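Local coordinates for protein malate oxidoreductase (Thermotoga maritima, PDB 1VL6) that probably catalyses the NAD-dependent oxidative decarboxylation of malate to pyruvate, working as an assembly of four chains, at residues L43-P46 / G47-D50; I143-P146 / K147-I151; P298-D301 / P302-R306; L327-F330 / P331-K335. All coordinates share one frame; numbering follows the deposited sequence.

Contact 1: residues L43-P46 / G47-D50; sequences LYTP and GVAD
Val-48 turns back on Tyr-44 four residues earlier, and two backbone hydrogen bonds hold the bend between them. Val-48 N gives its hydrogen to Tyr-44 O at 2.9 Å, fairly straight at 163°, and Ala-49 N gives a longer bond of 3.2 Å to Pro-46 O. In both, the donor stands well above the carbonyl plane. The peptide bond before Pro-46 is cis, and on either side of it the carbonyls of Tyr-44 and Pro-46 accept from the amides of Val-48 and Ala-49.

Side-chain packing across the turn is slight. With a chi1 of 65°, Val-48 sets CG1 between its own backbone N and carbonyl carbon. That places the methyl against the Tyr-44 carbonyl, with Val-48 CG1 3.7 Å from Thr-45 N. Within 43-46, Thr-45 CG2 sits over the centre of one face of the Tyr-44 ring, 4.3 Å above its plane.

The polar end of Tyr-44 looks to another chain: its OH is hydrogen-bonded to Lys-99 NZ of the second subunit. Malic enzymes rely on a tyrosine-lysine pair in the active site, and this meeting across subunits is consistent with one. Leu-43 O also accepts from Lys-25 NZ of that subunit.

Helix 37-43 ends at this turn and helix 48-57 leaves it, with the second subunit packed along Leu-43, Tyr-44, Thr-45 and Pro-46.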
loop_
_atom_site.group_PDB
_atom_site.type_symbol
_atom_site.label_atom_id
_atom_site.label_comp_id
_atom_site.label_asym_id
_atom_site.label_seq_id
_atom_site.Cartn_x
_atom_site.Cartn_y
_atom_site.Cartn_z
ATOM N N LEU A 43 5.944 7.448 17.562
ATOM C CA LEU A 43 4.839 6.533 17.347
ATOM C C LEU A 43 4.721 5.426 18.413
ATOM O O LEU A 43 3.721 4.731 18.463
ATOM C CB LEU A 43 5.017 5.930 15.961
ATOM C CG LEU A 43 5.022 6.916 14.786
ATOM C CD1 LEU A 43 5.005 6.146 13.471
ATOM C CD2 LEU A 43 3.824 7.894 14.863
ATOM N N TYR A 44 5.755 5.254 19.226
ATOM C CA TYR A 44 5.756 4.317 20.338
ATOM C C TYR A 44 6.381 5.100 21.507
ATOM O O TYR A 44 6.203 6.324 21.567
ATOM C CB TYR A 44 6.596 3.133 19.924
ATOM C CG TYR A 44 6.634 1.891 20.793
ATOM C CD1 TYR A 44 5.463 1.244 21.263
ATOM C CD2 TYR A 44 7.889 1.307 21.077
ATOM C CE1 TYR A 44 5.575 0.060 22.041
ATOM C CE2 TYR A 44 8.015 0.155 21.824
ATOM C CZ TYR A 44 6.882 -0.475 22.297
ATOM O OH TYR A 44 7.149 -1.624 23.025
ATOM N N THR A 45 7.115 4.448 22.414
ATOM C CA THR A 45 7.556 5.135 23.614
ATOM C C THR A 45 8.689 6.092 23.260
ATOM O O THR A 45 9.511 5.779 22.393
ATOM C CB THR A 45 8.035 4.190 24.757
ATOM O OG1 THR A 45 9.210 3.496 24.360
ATOM C CG2 THR A 45 7.030 3.091 25.072
ATOM N N PRO A 46 8.755 7.247 23.915
ATOM C CA PRO A 46 7.833 7.654 24.971
ATOM C C PRO A 46 6.660 8.490 24.497
ATOM O O PRO A 46 5.754 8.693 25.265
ATOM C CB PRO A 46 8.726 8.509 25.882
ATOM C CG PRO A 46 9.710 9.142 24.957
ATOM C CD PRO A 46 9.787 8.271 23.679
ATOM N N GLY A 47 6.667 8.970 23.261
ATOM C CA GLY A 47 5.600 9.829 22.743
ATOM C C GLY A 47 4.180 9.280 22.833
ATOM O O GLY A 47 3.220 10.016 23.115
ATOM N N VAL A 48 4.038 7.985 22.593
ATOM C CA VAL A 48 2.719 7.376 22.581
ATOM C C VAL A 48 2.016 7.482 23.948
ATOM O O VAL A 48 0.789 7.444 24.031
ATOM C CB VAL A 48 2.761 5.888 22.119
ATOM C CG1 VAL A 48 3.530 5.017 23.100
ATOM C CG2 VAL A 48 1.341 5.339 21.930
ATOM N N ALA A 49 2.779 7.635 25.021
ATOM C CA ALA A 49 2.171 7.781 26.340
ATOM C C ALA A 49 1.233 8.999 26.443
ATOM O O ALA A 49 0.187 8.928 27.085
ATOM C CB ALA A 49 3.218 7.872 27.371
ATOM N N ASP A 50 1.599 10.115 25.822
ATOM C CA ASP A 50 0.701 11.278 25.752
ATOM C C ASP A 50 -0.593 10.932 25.032
ATOM O O ASP A 50 -1.640 11.453 25.394
ATOM C CB ASP A 50 1.322 12.466 25.007
ATOM C CG ASP A 50 2.566 12.979 25.664
ATOM O OD1 ASP A 50 2.550 13.194 26.901
ATOM O OD2 ASP A 50 3.615 13.190 25.011
#

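Contact 2: residues I143-P146 / K147-I151; sequences IGAP and KCFRI
Gly-144 O receives the hydrogen of Cys-148 N at 2.9 Å, the donor lying in the carbonyl plane though the N-H is bent to 137°. At the next residue, Phe-149 N reaches Pro-146 O at 3.0 Å from above that carbonyl's plane. The peptide bond before Pro-146 is cis, and the two accepting carbonyls lie on either side of it.

The charged ends are held by partners beyond the loop: Lys-147 NZ forms a salt bridge with Asp-77, and Arg-150 pairs with Glu-121 and Glu-239. On its way, the extended Lys-147 chain crosses Ile-143 at about a right angle, its CE 3.7 Å from Ile-143 CG2. The same methyl rests on Cys-148 CB at 4.0 Å and approaches Ile-151 CD1. Cys-148 SG stands between its own backbone N and carbonyl carbon (chi1 62°), which brings it 3.8 Å from Ala-145 CB. That methyl also touches Phe-149 CE2, while Pro-146 CB lies 3.7 Å from Phe-149 CD2.

This loop carries strand 137-140 of the parallel sheet into helix 147-158. Ile-151 leans on helix 121-130, Pro-146 and Arg-150 meet Tyr-240 of helix 239-246, and the Phe-149 ring meets those of Tyr-205 and Tyr-240.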
loop_
_atom_site.group_PDB
_atom_site.type_symbol
_atom_site.label_atom_id
_atom_site.label_comp_id
_atom_site.label_asym_id
_atom_site.label_seq_id
_atom_site.Cartn_x
_atom_site.Cartn_y
_atom_site.Cartn_z
ATOM N N ILE A 143 -24.268 -15.230 9.927
ATOM C CA ILE A 143 -24.697 -15.795 11.220
ATOM C C ILE A 143 -26.126 -16.202 11.047
ATOM O O ILE A 143 -26.967 -15.391 10.638
ATOM C CB ILE A 143 -24.593 -14.745 12.365
ATOM C CG1 ILE A 143 -23.134 -14.325 12.565
ATOM C CG2 ILE A 143 -25.173 -15.285 13.660
ATOM C CD1 ILE A 143 -22.966 -13.072 13.396
ATOM N N GLY A 144 -26.416 -17.454 11.372
ATOM C CA GLY A 144 -27.729 -18.029 11.064
ATOM C C GLY A 144 -28.923 -17.435 11.778
ATOM O O GLY A 144 -28.788 -16.846 12.873
ATOM N N ALA A 145 -30.091 -17.626 11.169
ATOM C CA ALA A 145 -31.373 -17.300 11.791
ATOM C C ALA A 145 -31.879 -18.534 12.513
ATOM O O ALA A 145 -31.483 -19.652 12.185
ATOM C CB ALA A 145 -32.382 -16.839 10.746
ATOM N N PRO A 146 -32.682 -18.376 13.555
ATOM C CA PRO A 146 -33.111 -17.112 14.098
ATOM C C PRO A 146 -32.144 -16.467 15.152
ATOM O O PRO A 146 -32.425 -15.368 15.634
ATOM C CB PRO A 146 -34.415 -17.513 14.786
ATOM C CG PRO A 146 -34.098 -18.802 15.357
ATOM C CD PRO A 146 -33.192 -19.489 14.364
ATOM N N LYS A 147 -31.026 -17.087 15.497
ATOM C CA LYS A 147 -30.210 -16.442 16.514
ATOM C C LYS A 147 -29.727 -15.049 16.099
ATOM O O LYS A 147 -29.512 -14.190 16.951
ATOM C CB LYS A 147 -29.055 -17.337 16.984
ATOM C CG LYS A 147 -27.799 -17.284 16.158
ATOM C CD LYS A 147 -26.862 -18.460 16.470
ATOM C CE LYS A 147 -25.569 -18.428 15.615
ATOM N NZ LYS A 147 -24.702 -19.656 15.900
ATOM N N CYS A 148 -29.581 -14.796 14.807
ATOM C CA CYS A 148 -29.076 -13.506 14.379
ATOM C C CYS A 148 -30.078 -12.372 14.669
ATOM O O CYS A 148 -29.745 -11.205 14.661
ATOM C CB CYS A 148 -28.748 -13.553 12.877
ATOM S SG CYS A 148 -30.224 -13.884 11.936
ATOM N N PHE A 149 -31.326 -12.690 14.885
ATOM C CA PHE A 149 -32.253 -11.617 15.161
ATOM C C PHE A 149 -31.915 -10.974 16.506
ATOM O O PHE A 149 -31.719 -9.757 16.612
ATOM C CB PHE A 149 -33.688 -12.152 15.164
ATOM C CG PHE A 149 -34.159 -12.665 13.811
ATOM C CD1 PHE A 149 -34.099 -11.868 12.698
ATOM C CD2 PHE A 149 -34.667 -13.947 13.674
ATOM C CE1 PHE A 149 -34.542 -12.341 11.464
ATOM C CE2 PHE A 149 -35.123 -14.419 12.441
ATOM C CZ PHE A 149 -35.068 -13.624 11.349
ATOM N N ARG A 150 -31.816 -11.822 17.525
ATOM C CA ARG A 150 -31.512 -11.387 18.888
ATOM C C ARG A 150 -30.117 -10.768 18.905
ATOM O O ARG A 150 -29.912 -9.735 19.565
ATOM C CB ARG A 150 -31.570 -12.565 19.879
ATOM C CG ARG A 150 -32.702 -12.561 20.934
ATOM C CD ARG A 150 -32.877 -13.933 21.742
ATOM N NE ARG A 150 -33.833 -14.898 21.135
ATOM C CZ ARG A 150 -33.558 -15.882 20.211
ATOM N NH1 ARG A 150 -32.338 -16.099 19.718
ATOM N NH2 ARG A 150 -34.541 -16.671 19.761
ATOM N N ILE A 151 -29.174 -11.371 18.165
ATOM C CA ILE A 151 -27.805 -10.871 18.199
ATOM C C ILE A 151 -27.728 -9.437 17.653
ATOM O O ILE A 151 -27.151 -8.542 18.282
ATOM C CB ILE A 151 -26.852 -11.811 17.460
ATOM C CG1 ILE A 151 -26.752 -13.137 18.216
ATOM C CG2 ILE A 151 -25.459 -11.185 17.344
ATOM C CD1 ILE A 151 -25.924 -14.177 17.512
#

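Contact 3: residues P298-D301 / P302-R306; sequences PEID and PELAR
Asp-301 swings its carboxylate over the start of the helix that follows, crossing the Pro-302 ring at about a right angle. Its CG stands opposite the backbone N (chi1 174°), which brings OD2 to the amide of Leu-304 while OD1 lies 3.3 Å from Pro-302 CD. Leu-304 N bonds to Asp-301 OD2 at 3.1 Å, nearly straight at 168°, approaching on the anti side of the carboxylate and somewhat out of its plane. The Asp-301 main chain adds a second hold, its O accepting from Ala-305 N at 2.9 Å.

This is an N-cap: the aspartate closes the N-terminal end of helix 302-307, with a proline, which has no amide hydrogen to offer, as the first helical residue. With an alanine here the carboxylate is gone, and Leu-304 N would probably be left without its capping acceptor and the helix start without a nearby negative charge.

Beneath the cap, Ile-300 points its branches at the next turn: CG2 meets Ala-305 CB at 4.0 Å and CG1 meets Leu-304 CD2 at 4.3 Å. Farther round the helix, the Arg-306 guanidinium lays one face over Pro-302 CB, towards the rim, and Arg-306 NH1 makes a salt bridge with Glu-303 OE1, its hydrogen bond weak at 3.4 Å. Pro-302 and Ala-305 press on Val-313 of strand 312-315, and Ile-300 on Ile-290 of strand 289-292, in the NAD-binding domain.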
loop_
_atom_site.group_PDB
_atom_site.type_symbol
_atom_site.label_atom_id
_atom_site.label_comp_id
_atom_site.label_asym_id
_atom_site.label_seq_id
_atom_site.Cartn_x
_atom_site.Cartn_y
_atom_site.Cartn_z
ATOM N N PRO A 298 -31.598 -19.696 -8.499
ATOM C CA PRO A 298 -32.853 -18.957 -8.251
ATOM C C PRO A 298 -34.072 -19.852 -8.122
ATOM O O PRO A 298 -34.046 -20.975 -8.630
ATOM C CB PRO A 298 -32.972 -18.042 -9.477
ATOM C CG PRO A 298 -31.548 -17.941 -9.994
ATOM C CD PRO A 298 -31.011 -19.312 -9.804
ATOM N N GLU A 299 -35.117 -19.330 -7.448
ATOM C CA GLU A 299 -36.385 -20.036 -7.260
ATOM C C GLU A 299 -37.011 -20.491 -8.599
ATOM O O GLU A 299 -37.693 -21.532 -8.658
ATOM C CB GLU A 299 -37.391 -19.191 -6.474
ATOM C CG GLU A 299 -37.123 -19.193 -4.970
ATOM C CD GLU A 299 -36.173 -18.093 -4.502
ATOM O OE1 GLU A 299 -35.479 -17.503 -5.351
ATOM O OE2 GLU A 299 -36.112 -17.839 -3.261
ATOM N N ILE A 300 -36.765 -19.719 -9.661
ATOM C CA ILE A 300 -37.093 -20.168 -11.006
ATOM C C ILE A 300 -36.073 -19.636 -11.947
ATOM O O ILE A 300 -35.575 -18.557 -11.713
ATOM C CB ILE A 300 -38.488 -19.698 -11.418
ATOM C CG1 ILE A 300 -38.811 -20.166 -12.838
ATOM C CG2 ILE A 300 -38.579 -18.199 -11.330
ATOM C CD1 ILE A 300 -40.292 -19.941 -13.229
ATOM N N ASP A 301 -35.742 -20.392 -12.993
ATOM C CA ASP A 301 -34.778 -19.938 -13.969
ATOM C C ASP A 301 -35.303 -18.645 -14.574
ATOM O O ASP A 301 -36.469 -18.561 -14.891
ATOM C CB ASP A 301 -34.553 -20.975 -15.052
ATOM C CG ASP A 301 -33.654 -20.461 -16.158
ATOM O OD1 ASP A 301 -32.424 -20.297 -15.936
ATOM O OD2 ASP A 301 -34.123 -20.145 -17.269
ATOM N N PRO A 302 -34.473 -17.616 -14.666
ATOM C CA PRO A 302 -34.942 -16.316 -15.154
ATOM C C PRO A 302 -35.482 -16.328 -16.566
ATOM O O PRO A 302 -36.507 -15.708 -16.818
ATOM C CB PRO A 302 -33.713 -15.400 -15.036
ATOM C CG PRO A 302 -32.763 -16.092 -14.097
ATOM C CD PRO A 302 -33.053 -17.578 -14.238
ATOM N N GLU A 303 -34.820 -17.005 -17.492
ATOM C CA GLU A 303 -35.335 -17.020 -18.867
ATOM C C GLU A 303 -36.707 -17.728 -18.845
ATOM O O GLU A 303 -37.707 -17.200 -19.362
ATOM C CB GLU A 303 -34.362 -17.669 -19.838
ATOM C CG GLU A 303 -34.832 -17.640 -21.287
ATOM C CD GLU A 303 -35.037 -16.245 -21.825
ATOM O OE1 GLU A 303 -34.391 -15.295 -21.328
ATOM O OE2 GLU A 303 -35.850 -16.095 -22.751
ATOM N N LEU A 304 -36.762 -18.885 -18.186
ATOM C CA LEU A 304 -37.996 -19.623 -18.084
ATOM C C LEU A 304 -39.117 -18.720 -17.566
ATOM O O LEU A 304 -40.244 -18.735 -18.054
ATOM C CB LEU A 304 -37.837 -20.826 -17.142
ATOM C CG LEU A 304 -39.067 -21.736 -16.954
ATOM C CD1 LEU A 304 -39.657 -22.211 -18.279
ATOM C CD2 LEU A 304 -38.688 -22.921 -16.137
ATOM N N ALA A 305 -38.804 -17.928 -16.566
ATOM C CA ALA A 305 -39.789 -17.024 -16.045
ATOM C C ALA A 305 -40.241 -16.008 -17.087
ATOM O O ALA A 305 -41.445 -15.762 -17.178
ATOM C CB ALA A 305 -39.244 -16.327 -14.823
ATOM N N ARG A 306 -39.285 -15.402 -17.820
ATOM C CA ARG A 306 -39.625 -14.438 -18.887
ATOM C C ARG A 306 -40.538 -15.166 -19.855
ATOM O O ARG A 306 -41.606 -14.676 -20.152
ATOM C CB ARG A 306 -38.414 -13.864 -19.652
ATOM C CG ARG A 306 -37.608 -12.808 -18.867
ATOM C CD ARG A 306 -36.089 -12.692 -19.249
ATOM N NE ARG A 306 -35.242 -12.266 -18.118
ATOM C CZ ARG A 306 -33.915 -12.514 -18.003
ATOM N NH1 ARG A 306 -33.275 -13.194 -18.960
ATOM N NH2 ARG A 306 -33.225 -12.097 -16.927
#

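Contact 4: residues L327-F330 / P331-K335; sequences LLAF and PGIMK
The Phe-330 ring lies with one face on Pro-331, whose CD stands 3.7 Å from the ring centroid and 30° off the normal, a CH-pi contact. The two side chains meet at a slant, with Pro-331 CG near CE1 of the ring. Elsewhere round the same ring come Lys-99, in a cation-pi contact, and the ring of Phe-103, inclined at about 50°. All this surrounds the beginning of helix 330-340 in the NAD-binding domain, where Pro-331, having no N-H, suits the first turn, in which amides lack a partner earlier in the helix.

Phe-330 holds its ring over the proline because CG sits between the backbone N and the carbonyl carbon (chi1 72°). Trimmed to an alanine, this residue would probably leave Pro-331 CD without its ring face, open a gap against Phe-103 and deprive Lys-99 of its aromatic partner. Leu-327 meets the proline from another direction, crossing it at about a right angle with CD1 3.9 Å from Pro-331 CG. Ala-329 CB in turn packs 4.1 Å from Ile-333 CD1.

Backbone bonds set the first turn: Ile-333 N donates to Ala-329 O at 3.1 Å, almost in line with the carbonyl, and selenomethionine Met-334 N to Phe-330 O at 3.0 Å. Helices 89-107 and 166-186 and strand 163-165 wall in these residues. A water ties the preceding loop to the helix, donating to Leu-328 O at 2.8 Å and accepting from Gly-332 N at 2.9 Å.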
loop_
_atom_site.group_PDB
_atom_site.type_symbol
_atom_site.label_atom_id
_atom_site.label_comp_id
_atom_site.label_asym_id
_atom_site.label_seq_id
_atom_site.Cartn_x
_atom_site.Cartn_y
_atom_site.Cartn_z
ATOM N N LEU A 327 -24.042 -5.624 -2.020
ATOM C CA LEU A 327 -22.914 -4.766 -2.294
ATOM C C LEU A 327 -23.307 -3.353 -2.630
ATOM O O LEU A 327 -22.526 -2.426 -2.427
ATOM C CB LEU A 327 -22.041 -5.341 -3.408
ATOM C CG LEU A 327 -20.783 -4.549 -3.754
ATOM C CD1 LEU A 327 -19.876 -4.343 -2.577
ATOM C CD2 LEU A 327 -20.048 -5.274 -4.896
ATOM N N LEU A 328 -24.492 -3.156 -3.160
ATOM C CA LEU A 328 -24.933 -1.795 -3.426
ATOM C C LEU A 328 -25.177 -1.023 -2.155
ATOM O O LEU A 328 -25.204 0.222 -2.189
ATOM C CB LEU A 328 -26.225 -1.796 -4.226
ATOM C CG LEU A 328 -26.147 -2.351 -5.634
ATOM C CD1 LEU A 328 -27.529 -2.665 -6.157
ATOM C CD2 LEU A 328 -25.479 -1.349 -6.508
ATOM N N ALA A 329 -25.358 -1.732 -1.035
ATOM C CA ALA A 329 -25.822 -1.088 0.217
ATOM C C ALA A 329 -24.750 -0.939 1.275
ATOM O O ALA A 329 -24.575 0.149 1.831
ATOM C CB ALA A 329 -26.975 -1.858 0.792
ATOM N N PHE A 330 -24.044 -2.024 1.589
ATOM C CA PHE A 330 -23.165 -1.996 2.772
ATOM C C PHE A 330 -22.004 -0.980 2.733
ATOM O O PHE A 330 -21.684 -0.400 3.738
ATOM C CB PHE A 330 -22.706 -3.396 3.184
ATOM C CG PHE A 330 -21.696 -4.042 2.285
ATOM C CD1 PHE A 330 -20.361 -3.618 2.271
ATOM C CD2 PHE A 330 -22.052 -5.151 1.520
ATOM C CE1 PHE A 330 -19.421 -4.254 1.463
ATOM C CE2 PHE A 330 -21.127 -5.781 0.695
ATOM C CZ PHE A 330 -19.817 -5.339 0.659
ATOM N N PRO A 331 -21.367 -0.727 1.602
ATOM C CA PRO A 331 -20.261 0.193 1.655
ATOM C C PRO A 331 -20.710 1.579 2.112
ATOM O O PRO A 331 -20.102 2.174 3.025
ATOM C CB PRO A 331 -19.709 0.170 0.234
ATOM C CG PRO A 331 -20.182 -1.154 -0.293
ATOM C CD PRO A 331 -21.539 -1.297 0.260
ATOM N N GLY A 332 -21.768 2.091 1.505
ATOM C CA GLY A 332 -22.233 3.444 1.825
ATOM C C GLY A 332 -22.809 3.511 3.206
ATOM O O GLY A 332 -22.564 4.460 3.927
ATOM N N ILE A 333 -23.589 2.505 3.570
ATOM C CA ILE A 333 -24.247 2.493 4.857
ATOM C C ILE A 333 -23.229 2.499 5.971
ATOM O O ILE A 333 -23.319 3.280 6.913
ATOM C CB ILE A 333 -25.061 1.243 5.004
ATOM C CG1 ILE A 333 -26.266 1.287 4.042
ATOM C CG2 ILE A 333 -25.475 1.107 6.470
ATOM C CD1 ILE A 333 -27.324 0.215 4.279
HETATM N N MSE A 334 -22.257 1.607 5.864
HETATM C CA MSE A 334 -21.247 1.462 6.880
HETATM C C MSE A 334 -20.389 2.691 6.986
HETATM O O MSE A 334 -20.012 3.114 8.095
HETATM C CB MSE A 334 -20.374 0.272 6.551
HETATM C CG MSE A 334 -19.683 -0.347 7.751
HETATM SE SE MSE A 334 -20.938 -1.308 8.988
HETATM C CE MSE A 334 -20.213 -0.632 10.469
ATOM N N LYS A 335 -20.053 3.270 5.850
ATOM C CA LYS A 335 -19.246 4.422 5.876
ATOM C C LYS A 335 -20.012 5.581 6.520
ATOM O O LYS A 335 -19.487 6.352 7.290
ATOM C CB LYS A 335 -18.823 4.771 4.466
ATOM C CG LYS A 335 -17.691 5.814 4.427
ATOM C CD LYS A 335 -17.366 6.083 2.969
ATOM C CE LYS A 335 -16.193 7.080 2.801
ATOM N NZ LYS A 335 -16.552 7.995 1.727
HETATM O O HOH W 1 -23.107 1.596 -0.994
#

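How the contacts relate
All four contacts lie at helix starts and contain a proline, in the loop just before the helix in contacts 1 and 2 and in its first turn in contacts 3 and 4; it is cis in contacts 1 and 2 only. Contacts 1 and 3 lie on opposite sides of the chain's centre, their centres 61 Å apart; contact 4 is the most central. Contacts 2 and 4 come within about 13 Å at nearest atoms. Lys-99 relates contacts 1 and 4 across the assembly: it lies against Phe-330 of its own chain, and Lys-99 of the second subunit is hydrogen-bonded to Tyr-44, a pair that may mark the active site. In contact 2, Ala-145 touches what is probably the glycine-rich dinucleotide-binding turn.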